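PDB 4UOP: lipoteichoic acid primase from Listeria monocytogenes, which has an extracellular catalytic domain of the sulfatase-like (alkaline phosphatase superfamily) fold, which carries a magnesium ion in its metal site. Local coordinates for residues Q64-Q69 with V221-P226; M225-P230 with F251-Y256; D284-K289 with D313-P318. All blocks are in the same frame, centred on the assembly; numbering follows the deposited sequence.

How the contacts relate
Chain order runs from strand 59-65 through strand 214-219 and helix 246-271 to strand 277-283 and helix 312-315. Contact 1 joins the turns that follow two neighbouring parallel strands, 59-65 and 214-219, and so closes the longest loop, over 150 residues. Contact 2 starts where contact 1 ends, sharing M225 and P226, and closes a short loop onto helix 246-271. Contact 3 follows in series beyond both and closes a loop of about two dozen residues between strand 277-283 and strand 319-322. None nests inside another. Contacts 1 and 3 meet at the magnesium ion, and S67 and Q69 reach residues 284-289. Contacts 2 and 3 touch through M225 and F227 against I287.

Contact 1: residues Q64-Q69 with V221-P226; sequences QLESFQ and VSSHMP. With MG (magnesium ion), chain J.
With chi1 at 177°, E66 stretches away from its backbone N and sets CG against H224, 3.5 Å from H224 CA. A bend at chi2 then turns the carboxylate to the magnesium ion. S223 tucks OG in over its own backbone, which aims the hydroxyl across the contact at E66. S223 OG donates to E66 O at 2.7 Å, tilted a little from the carbonyl plane. The same OG lies at the edge of the F68 ring, beside CE1.

The carboxylate and imidazole planes stand 59° apart. H224 CD2 lies beside the carboxylate, 3.5 Å from E66 OE1. Both carboxylate oxygens bind the magnesium ion, OE1 at 2.4 Å and OE2 at 2.2 Å. S67 OG donates to the anti lone pair of E66 OE2, so this oxygen is gripped by a metal and a hydroxyl. A second-shell serine thus helps to fix the carboxylate.

The site lies at the C-terminal ends of parallel strands 59-65 and 214-219, a usual place for the metal site of the sulfatase-like fold. L65 to F68 form a type II turn, and V221 to H224 a type I turn. D284, H285 and T108 complete the protein ligands.

Water 1 bridges the segments, donating to S67 OG and accepting from M225 N. It also sits over the centre of one face of the H224 ring. H224 ND1 donates to M225 O in a nearly straight bond (179°), which holds the imidazole in position. D244 of the second subunit packs on both E66 and H224.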
loop_
_atom_site.group_PDB
_atom_site.type_symbol
_atom_site.label_atom_id
_atom_site.label_comp_id
_atom_site.label_asym_id
_atom_site.label_seq_id
_atom_site.Cartn_x
_atom_site.Cartn_y
_atom_site.Cartn_z
ATOM N N GLN B 64 -23.237 -2.721 -2.163
ATOM C CA GLN B 64 -21.867 -3.180 -2.280
ATOM C C GLN B 64 -21.726 -4.420 -1.404
ATOM O O GLN B 64 -21.841 -4.322 -0.183
ATOM C CB GLN B 64 -20.903 -2.108 -1.812
ATOM C CG GLN B 64 -19.447 -2.511 -1.967
ATOM C CD GLN B 64 -18.468 -1.414 -1.627
ATOM O OE1 GLN B 64 -18.317 -0.420 -2.366
ATOM N NE2 GLN B 64 -17.765 -1.590 -0.522
ATOM N N LEU B 65 -21.492 -5.551 -2.046
ATOM C CA LEU B 65 -21.484 -6.865 -1.389
ATOM C C LEU B 65 -20.062 -7.290 -1.028
ATOM O O LEU B 65 -19.227 -7.546 -1.902
ATOM C CB LEU B 65 -22.131 -7.886 -2.315
ATOM C CG LEU B 65 -23.582 -7.580 -2.679
ATOM C CD1 LEU B 65 -23.969 -8.367 -3.920
ATOM C CD2 LEU B 65 -24.517 -7.898 -1.523
ATOM N N GLU B 66 -19.800 -7.379 0.274
ATOM C CA GLU B 66 -18.468 -7.648 0.782
ATOM C C GLU B 66 -17.887 -8.982 0.290
ATOM O O GLU B 66 -18.485 -10.051 0.502
ATOM C CB GLU B 66 -18.502 -7.637 2.319
ATOM C CG GLU B 66 -17.163 -7.976 2.954
ATOM C CD GLU B 66 -16.064 -7.019 2.532
ATOM O OE1 GLU B 66 -16.163 -5.818 2.858
ATOM O OE2 GLU B 66 -15.086 -7.464 1.897
ATOM N N SER B 67 -16.730 -8.912 -0.371
ATOM C CA SER B 67 -15.928 -10.091 -0.731
ATOM C C SER B 67 -16.586 -11.088 -1.706
ATOM O O SER B 67 -16.096 -12.210 -1.851
ATOM C CB SER B 67 -15.452 -10.823 0.546
ATOM O OG SER B 67 -14.499 -10.029 1.242
ATOM N N PHE B 68 -17.639 -10.664 -2.413
ATOM C CA PHE B 68 -18.212 -11.450 -3.514
ATOM C C PHE B 68 -17.286 -11.368 -4.750
ATOM O O PHE B 68 -16.886 -10.268 -5.150
ATOM C CB PHE B 68 -19.596 -10.928 -3.910
ATOM C CG PHE B 68 -20.746 -11.429 -3.058
ATOM C CD1 PHE B 68 -20.740 -11.277 -1.682
ATOM C CD2 PHE B 68 -21.876 -11.985 -3.653
ATOM C CE1 PHE B 68 -21.818 -11.707 -0.914
ATOM C CE2 PHE B 68 -22.958 -12.413 -2.892
ATOM C CZ PHE B 68 -22.936 -12.250 -1.521
ATOM N N GLN B 69 -16.966 -12.514 -5.352
ATOM C CA GLN B 69 -16.185 -12.556 -6.595
ATOM C C GLN B 69 -16.886 -13.449 -7.600
ATOM O O GLN B 69 -17.461 -14.482 -7.246
ATOM C CB GLN B 69 -14.743 -13.016 -6.358
ATOM C CG GLN B 69 -14.598 -14.394 -5.728
ATOM C CD GLN B 69 -13.203 -14.602 -5.181
ATOM O OE1 GLN B 69 -12.871 -14.079 -4.123
ATOM N NE2 GLN B 69 -12.369 -15.358 -5.909
ATOM N N VAL B 221 -21.639 -6.505 5.146
ATOM C CA VAL B 221 -20.488 -6.843 5.934
ATOM C C VAL B 221 -20.398 -8.281 6.414
ATOM O O VAL B 221 -19.389 -8.680 6.803
ATOM C CB VAL B 221 -20.288 -5.859 7.096
ATOM C CG1 VAL B 221 -21.163 -6.231 8.241
ATOM C CG2 VAL B 221 -18.853 -5.802 7.544
ATOM N N SER B 222 -21.496 -8.995 6.378
ATOM C CA SER B 222 -21.541 -10.321 6.984
ATOM C C SER B 222 -20.604 -11.329 6.308
ATOM O O SER B 222 -20.217 -12.299 6.898
ATOM C CB SER B 222 -22.962 -10.861 7.066
ATOM O OG SER B 222 -23.712 -10.126 7.961
ATOM N N SER B 223 -20.333 -11.106 5.040
ATOM C CA SER B 223 -19.412 -11.961 4.309
ATOM C C SER B 223 -17.953 -11.450 4.320
ATOM O O SER B 223 -17.132 -11.856 3.477
ATOM C CB SER B 223 -19.933 -12.221 2.891
ATOM O OG SER B 223 -20.289 -10.997 2.244
ATOM N N HIS B 224 -17.610 -10.601 5.290
ATOM C CA HIS B 224 -16.210 -10.205 5.524
ATOM C C HIS B 224 -15.486 -11.393 6.169
ATOM O O HIS B 224 -16.099 -12.151 6.940
ATOM C CB HIS B 224 -16.135 -9.010 6.482
ATOM C CG HIS B 224 -14.863 -8.220 6.391
ATOM N ND1 HIS B 224 -13.675 -8.631 6.959
ATOM C CD2 HIS B 224 -14.597 -7.037 5.787
ATOM C CE1 HIS B 224 -12.738 -7.724 6.727
ATOM N NE2 HIS B 224 -13.272 -6.747 6.016
ATOM N N MET B 225 -14.198 -11.527 5.881
ATOM C CA MET B 225 -13.344 -12.541 6.524
ATOM C C MET B 225 -13.299 -12.231 8.023
ATOM O O MET B 225 -13.343 -11.057 8.404
ATOM C CB MET B 225 -11.954 -12.483 5.890
ATOM C CG MET B 225 -11.005 -13.639 6.182
ATOM S SD MET B 225 -9.313 -13.355 5.598
ATOM C CE MET B 225 -9.430 -13.684 3.855
ATOM N N PRO B 226 -13.271 -13.268 8.888
ATOM C CA PRO B 226 -13.148 -14.708 8.654
ATOM C C PRO B 226 -14.427 -15.474 8.298
ATOM O O PRO B 226 -14.449 -16.683 8.455
ATOM C CB PRO B 226 -12.609 -15.213 10.004
ATOM C CG PRO B 226 -13.279 -14.331 10.993
ATOM C CD PRO B 226 -13.319 -12.965 10.331
HETATM MG MG MG J . -14.242 -5.516 1.520
HETATM O O HOH W 1 -13.193 -10.157 3.601
HETATM O O HOH W 2 -12.667 -6.013 2.997
#

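Contact 2: residues M225-P230 with F251-Y256; sequences MPFDIP and FEAVHY
I229 leans its CG1 on the helix backbone at A253, with CG1 only 3.5 Å from A253 CA. This is the tight part of the contact. CG1 lies beside the backbone N of I229 (chi1 -62°), and from there the chain carries CD1 on over the helix surface. The small methyl of A253 probably lets the loop come this close. F227 CA and A253 CA are the nearest pair of alpha carbons, 5.4 Å apart.

A253 CB is met by two residues of the loop. I229 CG1 approaches it at 3.8 Å and F227 CB at 3.9 Å. F227 comes nearest through its beta carbon. Its ring has M225 CA over one face, 3.5 Å above the plane and offset toward the rim. The chain folds back around the cis peptide bond before P226, which brings M225 CA over the F227 ring.

The packing is looser toward Y256. I229 CD1 stands 4.2 Å from Y256 CD2 and meets the ring obliquely. E252 contributes through its backbone and the start of its side chain. Its carboxylate leads off to another partner, with OE1 accepting from I236 N. D228 points away from the helix and is exposed to solvent. No hydrogen bond joins the two segments, so the contact is apolar packing.

The loop that follows strand 214-219 is thus laid along one side of helix 246-271. The F227 ring stands edge-to-face with Y250, one turn before A253 on the same helix. I187 of strand 186-187 touches both I229 and Y256.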
loop_
_atom_site.group_PDB
_atom_site.type_symbol
_atom_site.label_atom_id
_atom_site.label_comp_id
_atom_site.label_asym_id
_atom_site.label_seq_id
_atom_site.Cartn_x
_atom_site.Cartn_y
_atom_site.Cartn_z
ATOM N N MET B 225 -14.198 -11.527 5.881
ATOM C CA MET B 225 -13.344 -12.541 6.524
ATOM C C MET B 225 -13.299 -12.231 8.023
ATOM O O MET B 225 -13.343 -11.057 8.404
ATOM C CB MET B 225 -11.954 -12.483 5.890
ATOM C CG MET B 225 -11.005 -13.639 6.182
ATOM S SD MET B 225 -9.313 -13.355 5.598
ATOM C CE MET B 225 -9.430 -13.684 3.855
ATOM N N PRO B 226 -13.271 -13.268 8.888
ATOM C CA PRO B 226 -13.148 -14.708 8.654
ATOM C C PRO B 226 -14.427 -15.474 8.298
ATOM O O PRO B 226 -14.449 -16.683 8.455
ATOM C CB PRO B 226 -12.609 -15.213 10.004
ATOM C CG PRO B 226 -13.279 -14.331 10.993
ATOM C CD PRO B 226 -13.319 -12.965 10.331
ATOM N N PHE B 227 -15.482 -14.811 7.836
ATOM C CA PHE B 227 -16.664 -15.530 7.317
ATOM C C PHE B 227 -17.389 -16.335 8.400
ATOM O O PHE B 227 -17.952 -17.391 8.112
ATOM C CB PHE B 227 -16.283 -16.447 6.138
ATOM C CG PHE B 227 -15.294 -15.832 5.193
ATOM C CD1 PHE B 227 -15.602 -14.661 4.537
ATOM C CD2 PHE B 227 -14.063 -16.410 4.967
ATOM C CE1 PHE B 227 -14.699 -14.068 3.684
ATOM C CE2 PHE B 227 -13.144 -15.818 4.099
ATOM C CZ PHE B 227 -13.467 -14.640 3.460
ATOM N N ASP B 228 -17.374 -15.817 9.629
ATOM C CA ASP B 228 -17.993 -16.494 10.776
ATOM C C ASP B 228 -19.491 -16.245 10.807
ATOM O O ASP B 228 -19.924 -15.137 11.092
ATOM C CB ASP B 228 -17.357 -16.004 12.082
ATOM C CG ASP B 228 -17.916 -16.709 13.308
ATOM O OD1 ASP B 228 -18.388 -17.863 13.193
ATOM O OD2 ASP B 228 -17.868 -16.106 14.403
ATOM N N ILE B 229 -20.265 -17.275 10.483
ATOM C CA ILE B 229 -21.711 -17.205 10.505
ATOM C C ILE B 229 -22.241 -18.074 11.662
ATOM O O ILE B 229 -21.791 -19.203 11.830
ATOM C CB ILE B 229 -22.266 -17.749 9.181
ATOM C CG1 ILE B 229 -21.779 -16.896 7.991
ATOM C CG2 ILE B 229 -23.772 -17.856 9.206
ATOM C CD1 ILE B 229 -22.251 -15.453 8.015
ATOM N N PRO B 230 -23.185 -17.553 12.461
ATOM C CA PRO B 230 -23.723 -18.381 13.553
ATOM C C PRO B 230 -24.259 -19.703 13.028
ATOM O O PRO B 230 -24.781 -19.762 11.912
ATOM C CB PRO B 230 -24.861 -17.528 14.104
ATOM C CG PRO B 230 -24.431 -16.126 13.847
ATOM C CD PRO B 230 -23.650 -16.160 12.555
ATOM N N PHE B 251 -18.273 -19.889 1.649
ATOM C CA PHE B 251 -19.532 -20.269 1.008
ATOM C C PHE B 251 -20.765 -20.113 1.912
ATOM O O PHE B 251 -21.824 -19.688 1.444
ATOM C CB PHE B 251 -19.472 -21.704 0.473
ATOM C CG PHE B 251 -18.698 -21.874 -0.812
ATOM C CD1 PHE B 251 -18.739 -20.933 -1.838
ATOM C CD2 PHE B 251 -17.949 -23.025 -1.009
ATOM C CE1 PHE B 251 -18.038 -21.136 -3.007
ATOM C CE2 PHE B 251 -17.235 -23.223 -2.173
ATOM C CZ PHE B 251 -17.274 -22.278 -3.175
ATOM N N GLU B 252 -20.657 -20.456 3.198
ATOM C CA GLU B 252 -21.770 -20.234 4.132
ATOM C C GLU B 252 -22.086 -18.735 4.256
ATOM O O GLU B 252 -23.246 -18.338 4.308
ATOM C CB GLU B 252 -21.463 -20.750 5.535
ATOM C CG GLU B 252 -21.153 -22.228 5.620
ATOM C CD GLU B 252 -22.373 -23.131 5.521
ATOM O OE1 GLU B 252 -23.528 -22.650 5.366
ATOM O OE2 GLU B 252 -22.151 -24.357 5.624
ATOM N N ALA B 253 -21.045 -17.919 4.319
ATOM C CA ALA B 253 -21.213 -16.476 4.529
ATOM C C ALA B 253 -21.783 -15.802 3.295
ATOM O O ALA B 253 -22.681 -14.962 3.409
ATOM C CB ALA B 253 -19.902 -15.827 4.908
ATOM N N VAL B 254 -21.278 -16.171 2.130
ATOM C CA VAL B 254 -21.804 -15.627 0.871
ATOM C C VAL B 254 -23.266 -16.052 0.682
ATOM O O VAL B 254 -24.095 -15.256 0.262
ATOM C CB VAL B 254 -20.928 -16.056 -0.314
ATOM C CG1 VAL B 254 -21.639 -15.830 -1.636
ATOM C CG2 VAL B 254 -19.601 -15.304 -0.260
ATOM N N HIS B 255 -23.588 -17.300 1.040
ATOM C CA HIS B 255 -24.943 -17.781 0.931
ATOM C C HIS B 255 -25.869 -17.004 1.859
ATOM O O HIS B 255 -26.967 -16.650 1.474
ATOM C CB HIS B 255 -25.021 -19.280 1.238
ATOM C CG HIS B 255 -26.406 -19.831 1.151
ATOM N ND1 HIS B 255 -27.030 -20.080 -0.050
ATOM C CD2 HIS B 255 -27.300 -20.148 2.115
ATOM C CE1 HIS B 255 -28.240 -20.561 0.182
ATOM N NE2 HIS B 255 -28.430 -20.604 1.486
ATOM N N TYR B 256 -25.426 -16.758 3.090
ATOM C CA TYR B 256 -26.189 -15.952 4.022
ATOM C C TYR B 256 -26.412 -14.535 3.455
ATOM O O TYR B 256 -27.532 -14.019 3.446
ATOM C CB TYR B 256 -25.492 -15.880 5.378
ATOM C CG TYR B 256 -26.126 -14.868 6.280
ATOM C CD1 TYR B 256 -27.287 -15.173 6.999
ATOM C CD2 TYR B 256 -25.613 -13.561 6.373
ATOM C CE1 TYR B 256 -27.890 -14.217 7.798
ATOM C CE2 TYR B 256 -26.210 -12.613 7.171
ATOM C CZ TYR B 256 -27.348 -12.945 7.883
ATOM O OH TYR B 256 -27.948 -11.975 8.659
#

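Contact 3: residues D284-K289 with D313-P318; sequences DHHIIK and DDYRIP. With MG (magnesium ion), chain J.
H286 and Y315 bring two rings together that are near parallel yet barely overlap. Their planes are 30° apart and their centroids 5.1 Å. The rings touch near their rims, with H286 CE1 3.4 Å from Y315 CE1. The chi1 of H286 (84°) turns the imidazole over 313-318, where D314 CB and Y315 CE1 meet the ring from the same side.

D314 meets the imidazole with its beta carbon. This is an off-centre CH-pi contact, CB lying 4.3 Å from the ring centroid. The backbone of D314 is also close, with its O 3.0 Å from H286 CB. No hydrogen bond crosses between the segments. The D314 carboxylate runs past I288 toward K289, and its OD1 is bonded to T290 OG1. Y315 OH is held by T376 OG1. K289 reaches outward to a salt bridge with D228 of the second subunit.

At the other end, I317 lays CG2 3.7 Å from H285 CA. This packs the backbone that carries the metal ligands. H285 ND1 donates to H286 O at 2.9 Å, nearly straight and in the ring plane, though it comes from above the carbonyl plane. That bond fixes the rotation of the imidazole, and NE2 faces the metal. D284 OD1 lies over one face of this ring, offset toward the rim. OD1 also accepts from S67 N, which helps to orient the carboxylate.

D284 OD2 binds the magnesium ion at 2.1 Å and H285 NE2 at 2.2 Å. E66, T108 and water 2 complete the coordination. An Asp-His pair just after a central strand, here 277-283, is a familiar element of metal sites in the alkaline phosphatase superfamily, to which sulfatase-like domains belong.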
loop_
_atom_site.group_PDB
_atom_site.type_symbol
_atom_site.label_atom_id
_atom_site.label_comp_id
_atom_site.label_asym_id
_atom_site.label_seq_id
_atom_site.Cartn_x
_atom_site.Cartn_y
_atom_site.Cartn_z
ATOM N N ASP B 284 -17.397 -5.823 -3.713
ATOM C CA ASP B 284 -16.339 -4.823 -3.562
ATOM C C ASP B 284 -14.996 -5.255 -4.142
ATOM O O ASP B 284 -14.333 -4.467 -4.806
ATOM C CB ASP B 284 -16.208 -4.254 -2.140
ATOM C CG ASP B 284 -15.884 -5.287 -1.079
ATOM O OD1 ASP B 284 -15.969 -6.509 -1.334
ATOM O OD2 ASP B 284 -15.520 -4.830 0.040
ATOM N N HIS B 285 -14.623 -6.510 -3.906
ATOM C CA HIS B 285 -13.359 -7.061 -4.368
ATOM C C HIS B 285 -13.338 -8.536 -4.017
ATOM O O HIS B 285 -14.162 -9.003 -3.208
ATOM C CB HIS B 285 -12.199 -6.357 -3.665
ATOM C CG HIS B 285 -12.332 -6.362 -2.182
ATOM N ND1 HIS B 285 -12.038 -7.471 -1.420
ATOM C CD2 HIS B 285 -12.800 -5.430 -1.322
ATOM C CE1 HIS B 285 -12.291 -7.215 -0.154
ATOM N NE2 HIS B 285 -12.767 -5.986 -0.068
ATOM N N HIS B 286 -12.402 -9.254 -4.635
ATOM C CA HIS B 286 -12.248 -10.673 -4.383
ATOM C C HIS B 286 -11.572 -10.872 -3.047
ATOM O O HIS B 286 -10.962 -9.958 -2.497
ATOM C CB HIS B 286 -11.437 -11.340 -5.478
ATOM C CG HIS B 286 -9.964 -11.233 -5.285
ATOM N ND1 HIS B 286 -9.275 -10.052 -5.453
ATOM C CD2 HIS B 286 -9.042 -12.160 -4.933
ATOM C CE1 HIS B 286 -7.992 -10.256 -5.220
ATOM N NE2 HIS B 286 -7.825 -11.528 -4.896
ATOM N N ILE B 287 -11.702 -12.079 -2.525
ATOM C CA ILE B 287 -11.023 -12.415 -1.291
ATOM C C ILE B 287 -10.304 -13.768 -1.356
ATOM O O ILE B 287 -9.348 -13.980 -0.618
ATOM C CB ILE B 287 -12.002 -12.339 -0.086
ATOM C CG1 ILE B 287 -11.246 -12.261 1.244
ATOM C CG2 ILE B 287 -12.977 -13.504 -0.095
ATOM C CD1 ILE B 287 -10.232 -11.135 1.319
ATOM N N ILE B 288 -10.748 -14.664 -2.233
ATOM C CA ILE B 288 -10.156 -16.000 -2.353
ATOM C C ILE B 288 -9.217 -16.020 -3.558
ATOM O O ILE B 288 -9.632 -15.760 -4.696
ATOM C CB ILE B 288 -11.250 -17.069 -2.530
ATOM C CG1 ILE B 288 -12.309 -16.990 -1.407
ATOM C CG2 ILE B 288 -10.623 -18.453 -2.655
ATOM C CD1 ILE B 288 -11.811 -17.280 0.006
ATOM N N LYS B 289 -7.943 -16.294 -3.308
ATOM C CA LYS B 289 -6.990 -16.502 -4.393
ATOM C C LYS B 289 -7.166 -17.937 -4.871
ATOM O O LYS B 289 -6.696 -18.880 -4.211
ATOM C CB LYS B 289 -5.566 -16.243 -3.924
ATOM C CG LYS B 289 -5.339 -14.820 -3.465
ATOM C CD LYS B 289 -3.960 -14.323 -3.864
ATOM C CE LYS B 289 -3.782 -12.851 -3.530
ATOM N NZ LYS B 289 -3.631 -12.621 -2.068
ATOM N N ASP B 313 -8.791 -13.431 -13.567
ATOM C CA ASP B 313 -9.962 -14.233 -13.249
ATOM C C ASP B 313 -10.523 -13.894 -11.873
ATOM O O ASP B 313 -11.721 -13.723 -11.750
ATOM C CB ASP B 313 -9.713 -15.729 -13.307
ATOM C CG ASP B 313 -11.011 -16.513 -13.378
ATOM O OD1 ASP B 313 -11.893 -16.158 -14.201
ATOM O OD2 ASP B 313 -11.177 -17.475 -12.597
ATOM N N ASP B 314 -9.658 -13.814 -10.859
ATOM C CA ASP B 314 -10.088 -13.505 -9.486
ATOM C C ASP B 314 -10.564 -12.082 -9.299
ATOM O O ASP B 314 -11.424 -11.821 -8.472
ATOM C CB ASP B 314 -8.951 -13.753 -8.484
ATOM C CG ASP B 314 -8.718 -15.233 -8.202
ATOM O OD1 ASP B 314 -9.596 -16.072 -8.475
ATOM O OD2 ASP B 314 -7.652 -15.538 -7.658
ATOM N N TYR B 315 -10.045 -11.157 -10.099
ATOM C CA TYR B 315 -10.427 -9.763 -9.948
ATOM C C TYR B 315 -11.834 -9.464 -10.468
ATOM O O TYR B 315 -12.338 -8.367 -10.291
ATOM C CB TYR B 315 -9.393 -8.860 -10.627
ATOM C CG TYR B 315 -8.157 -8.593 -9.797
ATOM C CD1 TYR B 315 -7.678 -9.530 -8.895
ATOM C CD2 TYR B 315 -7.439 -7.419 -9.948
ATOM C CE1 TYR B 315 -6.530 -9.301 -8.151
ATOM C CE2 TYR B 315 -6.282 -7.184 -9.219
ATOM C CZ TYR B 315 -5.832 -8.134 -8.324
ATOM O OH TYR B 315 -4.686 -7.940 -7.586
ATOM N N ARG B 316 -12.478 -10.439 -11.107
ATOM C CA ARG B 316 -13.853 -10.257 -11.506
ATOM C C ARG B 316 -14.773 -10.264 -10.291
ATOM O O ARG B 316 -14.702 -11.173 -9.445
ATOM C CB ARG B 316 -14.301 -11.334 -12.500
ATOM C CG ARG B 316 -13.407 -11.519 -13.732
ATOM C CD ARG B 316 -13.402 -12.968 -14.221
ATOM N NE ARG B 316 -14.699 -13.334 -14.617
ATOM C CZ ARG B 316 -15.254 -14.537 -14.524
ATOM N NH1 ARG B 316 -14.634 -15.619 -14.057
ATOM N NH2 ARG B 316 -16.473 -14.632 -14.960
ATOM N N ILE B 317 -15.662 -9.285 -10.250
ATOM C CA ILE B 317 -16.645 -9.126 -9.194
ATOM C C ILE B 317 -18.012 -9.172 -9.852
ATOM O O ILE B 317 -18.166 -8.729 -11.004
ATOM C CB ILE B 317 -16.467 -7.801 -8.401
ATOM C CG1 ILE B 317 -16.216 -6.628 -9.355
ATOM C CG2 ILE B 317 -15.293 -7.934 -7.450
ATOM C CD1 ILE B 317 -16.288 -5.246 -8.744
ATOM N N PRO B 318 -19.027 -9.686 -9.144
ATOM C CA PRO B 318 -20.339 -9.634 -9.782
ATOM C C PRO B 318 -20.832 -8.195 -9.964
ATOM O O PRO B 318 -20.464 -7.305 -9.186
ATOM C CB PRO B 318 -21.231 -10.409 -8.821
ATOM C CG PRO B 318 -20.545 -10.274 -7.485
ATOM C CD PRO B 318 -19.086 -10.273 -7.792
HETATM MG MG MG J . -14.242 -5.516 1.520
HETATM O O HOH W 2 -12.667 -6.013 2.997
#